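Local coordinates for membrane protein (Acinetobacter baumannii AB307-0294, PDB 5DL5) that forms an outer-membrane beta-barrel of the OprD porin family, through which small molecules, probably including antibiotics, are thought to enter the cell, at residues Asp49-Ala57 and Gly80-Gly91. Sequence-based numbering, arbitrary orientation.
Sequences DTSSVAQSA and GSFKIGENKNAG. With C8E ((hydroxyethyloxy)tri(ethyloxy)octane), chain C; C8E ((hydroxyethyloxy)tri(ethyloxy)octane), chain D.
Gln-55 and Phe-82, a hydrogen-bonded antiparallel pair, illustrate how neighbouring barrel strands combine backbone pairing with side-chain packing on the detergent-covered face. Phe-82 N donates to Gln-55 O at 2.9 Å, while Gln-55 CB lies over one ring face in a CH-pi contact, 4.0 Å from the ring centroid. CG of Phe-82 sits between its backbone N and carbonyl carbon (chi1 54°), which lays the ring alongside the glutamine chain. C19 of the chain C detergent meets Phe-82 CE1 at 3.4 Å, as expected of a membrane-facing surface. On the other face, Ser-56 OG donates to Ser-81 OG over 2.7 Å. In the porin barrel, strands 50-62 and 70-83 form a hairpin, flanked by strands 29-43 and 106-118. Beyond Lys-83 the regular ladder ends; main-chain bonds from Ile-84 N to Val-53 O and Ser-51 N to Asn-89 O persist, and side chains fill in between. Asn-87 OD1 accepts from Val-53 N at 2.8 Å and from a water; Asn-87 ND2 adds weak bonds to Val-53 O, Ile-84 O and Gly-85 O, which together probably limit rotation of the amide. Gly-91 N donates a hydrogen bond to Ser-52 OG at 2.9 Å. In the second shell, Thr-36 binds Gln-55 OE1 and Asn-92 binds Thr-50 OG1.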
loop_
_atom_site.group_PDB
_atom_site.type_symbol
_atom_site.label_atom_id
_atom_site.label_comp_id
_atom_site.label_asym_id
_atom_site.label_seq_id
_atom_site.Cartn_x
_atom_site.Cartn_y
_atom_site.Cartn_z
ATOM N N ASP A 49 -3.986 13.481 19.418
ATOM C CA ASP A 49 -2.614 13.085 19.164
ATOM C C ASP A 49 -2.493 11.552 19.233
ATOM O O ASP A 49 -3.167 10.918 20.062
ATOM C CB ASP A 49 -1.696 13.680 20.209
ATOM C CG ASP A 49 -1.438 15.164 20.008
ATOM O OD1 ASP A 49 -2.023 15.862 19.131
ATOM O OD2 ASP A 49 -0.609 15.627 20.791
ATOM N N THR A 50 -1.710 10.964 18.325
ATOM C CA THR A 50 -1.528 9.544 18.352
ATOM C C THR A 50 -0.009 9.303 18.536
ATOM O O THR A 50 0.864 10.109 18.120
ATOM C CB THR A 50 -2.109 8.832 17.158
ATOM O OG1 THR A 50 -1.556 9.418 15.978
ATOM C CG2 THR A 50 -3.730 8.798 17.156
ATOM N N SER A 51 0.276 8.212 19.220
ATOM C CA SER A 51 1.654 7.667 19.370
ATOM C C SER A 51 1.593 6.161 19.524
ATOM O O SER A 51 0.880 5.652 20.411
ATOM C CB SER A 51 2.332 8.280 20.595
ATOM O OG SER A 51 3.585 7.561 20.813
ATOM N N SER A 52 2.301 5.448 18.653
ATOM C CA SER A 52 2.267 4.028 18.560
ATOM C C SER A 52 3.696 3.535 18.476
ATOM O O SER A 52 4.431 3.914 17.557
ATOM C CB SER A 52 1.440 3.508 17.353
ATOM O OG SER A 52 0.083 4.005 17.443
ATOM N N VAL A 53 4.091 2.645 19.417
ATOM C CA VAL A 53 5.441 2.042 19.389
ATOM C C VAL A 53 5.292 0.545 19.617
ATOM O O VAL A 53 4.511 0.127 20.539
ATOM C CB VAL A 53 6.424 2.633 20.416
ATOM C CG1 VAL A 53 7.844 2.151 20.117
ATOM C CG2 VAL A 53 6.385 4.164 20.466
ATOM N N ALA A 54 6.008 -0.266 18.780
ATOM C CA ALA A 54 5.856 -1.705 18.734
ATOM C C ALA A 54 7.014 -2.463 18.040
ATOM O O ALA A 54 7.854 -1.832 17.375
ATOM C CB ALA A 54 4.498 -2.056 18.109
ATOM N N GLN A 55 7.145 -3.770 18.363
ATOM C CA GLN A 55 8.132 -4.665 17.807
ATOM C C GLN A 55 7.406 -5.834 17.184
ATOM O O GLN A 55 6.490 -6.391 17.829
ATOM C CB GLN A 55 9.055 -5.181 18.897
ATOM C CG GLN A 55 10.055 -6.228 18.416
ATOM C CD GLN A 55 11.108 -5.668 17.509
ATOM O OE1 GLN A 55 11.695 -4.634 17.855
ATOM N NE2 GLN A 55 11.306 -6.272 16.307
ATOM N N SER A 56 7.802 -6.218 15.969
ATOM C CA SER A 56 7.163 -7.336 15.266
ATOM C C SER A 56 8.198 -8.264 14.807
ATOM O O SER A 56 9.345 -7.873 14.556
ATOM C CB SER A 56 6.460 -6.834 13.977
ATOM O OG SER A 56 5.336 -6.174 14.500
ATOM N N ALA A 57 7.755 -9.495 14.598
ATOM C CA ALA A 57 8.554 -10.500 13.869
ATOM C C ALA A 57 7.627 -11.062 12.791
ATOM O O ALA A 57 6.588 -11.625 13.103
ATOM C CB ALA A 57 9.058 -11.623 14.761
ATOM N N GLY A 80 4.196 -12.118 14.848
ATOM C CA GLY A 80 3.867 -11.957 16.296
ATOM C C GLY A 80 4.496 -10.627 16.729
ATOM O O GLY A 80 5.590 -10.277 16.257
ATOM N N SER A 81 3.803 -9.903 17.586
ATOM C CA SER A 81 4.223 -8.572 17.925
ATOM C C SER A 81 3.959 -8.228 19.367
ATOM O O SER A 81 3.102 -8.891 19.987
ATOM C CB SER A 81 3.504 -7.542 17.033
ATOM O OG SER A 81 3.570 -7.900 15.678
ATOM N N PHE A 82 4.597 -7.161 19.872
ATOM C CA PHE A 82 4.170 -6.653 21.205
ATOM C C PHE A 82 4.249 -5.140 21.173
ATOM O O PHE A 82 5.068 -4.582 20.484
ATOM C CB PHE A 82 4.940 -7.322 22.338
ATOM C CG PHE A 82 6.439 -7.229 22.209
ATOM C CD1 PHE A 82 7.181 -8.233 21.531
ATOM C CD2 PHE A 82 7.124 -6.162 22.767
ATOM C CE1 PHE A 82 8.603 -8.150 21.449
ATOM C CE2 PHE A 82 8.494 -6.065 22.642
ATOM C CZ PHE A 82 9.243 -7.080 22.027
ATOM N N LYS A 83 3.445 -4.471 21.955
ATOM C CA LYS A 83 3.587 -3.035 22.029
ATOM C C LYS A 83 4.837 -2.712 22.907
ATOM O O LYS A 83 5.265 -3.576 23.733
ATOM C CB LYS A 83 2.332 -2.408 22.643
ATOM C CG LYS A 83 2.130 -2.684 24.123
ATOM C CD LYS A 83 0.843 -2.089 24.655
ATOM C CE LYS A 83 0.930 -2.238 26.128
ATOM N NZ LYS A 83 -0.296 -1.624 26.633
ATOM N N ILE A 84 5.400 -1.485 22.690
ATOM C CA ILE A 84 6.460 -0.954 23.526
ATOM C C ILE A 84 5.907 0.257 24.248
ATOM O O ILE A 84 5.671 1.259 23.628
ATOM C CB ILE A 84 7.694 -0.642 22.703
ATOM C CG1 ILE A 84 8.243 -1.988 22.145
ATOM C CG2 ILE A 84 8.779 0.041 23.576
ATOM C CD1 ILE A 84 9.240 -1.809 21.010
ATOM N N GLY A 85 5.705 0.189 25.550
ATOM C CA GLY A 85 5.114 1.305 26.275
ATOM C C GLY A 85 3.640 1.036 26.383
ATOM O O GLY A 85 3.056 0.076 25.814
ATOM N N GLU A 86 2.996 1.872 27.150
ATOM C CA GLU A 86 1.583 1.711 27.393
ATOM C C GLU A 86 0.729 1.883 26.087
ATOM O O GLU A 86 -0.261 1.163 25.869
ATOM C CB GLU A 86 1.095 2.739 28.429
ATOM C CG GLU A 86 -0.379 2.506 28.754
ATOM C CD GLU A 86 -0.923 3.401 29.866
ATOM O OE1 GLU A 86 -0.288 4.395 30.224
ATOM O OE2 GLU A 86 -2.007 3.038 30.359
ATOM N N ASN A 87 1.113 2.863 25.282
ATOM C CA ASN A 87 0.443 3.102 24.032
ATOM C C ASN A 87 -1.019 3.392 24.287
ATOM O O ASN A 87 -1.893 2.806 23.679
ATOM C CB ASN A 87 0.657 1.922 23.066
ATOM C CG ASN A 87 2.031 1.986 22.448
ATOM O OD1 ASN A 87 2.258 2.761 21.521
ATOM N ND2 ASN A 87 2.944 1.227 22.953
ATOM N N LYS A 88 -1.265 4.324 25.175
ATOM C CA LYS A 88 -2.617 4.698 25.510
ATOM C C LYS A 88 -3.331 5.443 24.353
ATOM O O LYS A 88 -4.527 5.425 24.297
ATOM C CB LYS A 88 -2.561 5.580 26.708
ATOM C CG LYS A 88 -3.879 5.698 27.393
ATOM C CD LYS A 88 -3.804 6.647 28.597
ATOM C CE LYS A 88 -3.321 8.038 28.220
ATOM N NZ LYS A 88 -3.590 9.002 29.336
ATOM N N ASN A 89 -2.599 6.043 23.419
ATOM C CA ASN A 89 -3.228 6.750 22.297
ATOM C C ASN A 89 -2.621 6.222 21.009
ATOM O O ASN A 89 -2.219 7.006 20.139
ATOM C CB ASN A 89 -2.895 8.239 22.443
ATOM C CG ASN A 89 -3.360 8.836 23.749
ATOM O OD1 ASN A 89 -2.586 9.187 24.575
ATOM N ND2 ASN A 89 -4.612 8.894 23.934
ATOM N N ALA A 90 -2.520 4.905 20.906
ATOM C CA ALA A 90 -2.166 4.275 19.698
ATOM C C ALA A 90 -3.169 4.540 18.474
ATOM O O ALA A 90 -4.301 4.759 18.683
ATOM C CB ALA A 90 -2.072 2.799 19.914
ATOM N N GLY A 91 -2.756 4.323 17.236
ATOM C CA GLY A 91 -3.646 4.575 16.130
ATOM C C GLY A 91 -2.898 4.352 14.855
ATOM O O GLY A 91 -1.786 3.812 14.864
HETATM C C8 C8E C . -0.142 -13.701 20.482
HETATM O O9 C8E C . 1.110 -13.463 21.116
HETATM C C10 C8E C . 2.144 -12.832 20.326
HETATM C C11 C8E C . 3.510 -12.953 20.990
HETATM O O12 C8E C . 4.570 -12.534 20.115
HETATM C C13 C8E C . 5.635 -13.489 19.954
HETATM C C14 C8E C . 6.837 -12.938 19.177
HETATM O O15 C8E C . 7.134 -11.650 19.681
HETATM C C16 C8E C . 7.777 -10.729 18.789
HETATM C C17 C8E C . 9.175 -11.192 18.498
HETATM O O18 C8E C . 9.967 -10.044 18.159
HETATM C C19 C8E C . 10.784 -9.647 19.270
HETATM C C20 C8E C . 12.224 -9.892 19.021
HETATM O O21 C8E C . 12.873 -9.126 20.032
HETATM C C1 C8E D . 4.941 -12.472 24.198
HETATM C C2 C8E D . 5.337 -11.015 24.279
HETATM C C3 C8E D . 6.846 -10.617 24.320
HETATM C C4 C8E D . 7.724 -11.409 23.394
HETATM C C5 C8E D . 9.232 -11.282 23.489
HETATM C C6 C8E D . 9.836 -12.562 22.916
HETATM C C7 C8E D . 11.036 -12.237 22.060
HETATM O O HOH W 1 0.163 6.260 22.972
HETATM O O HOH W 2 3.186 5.242 22.153
#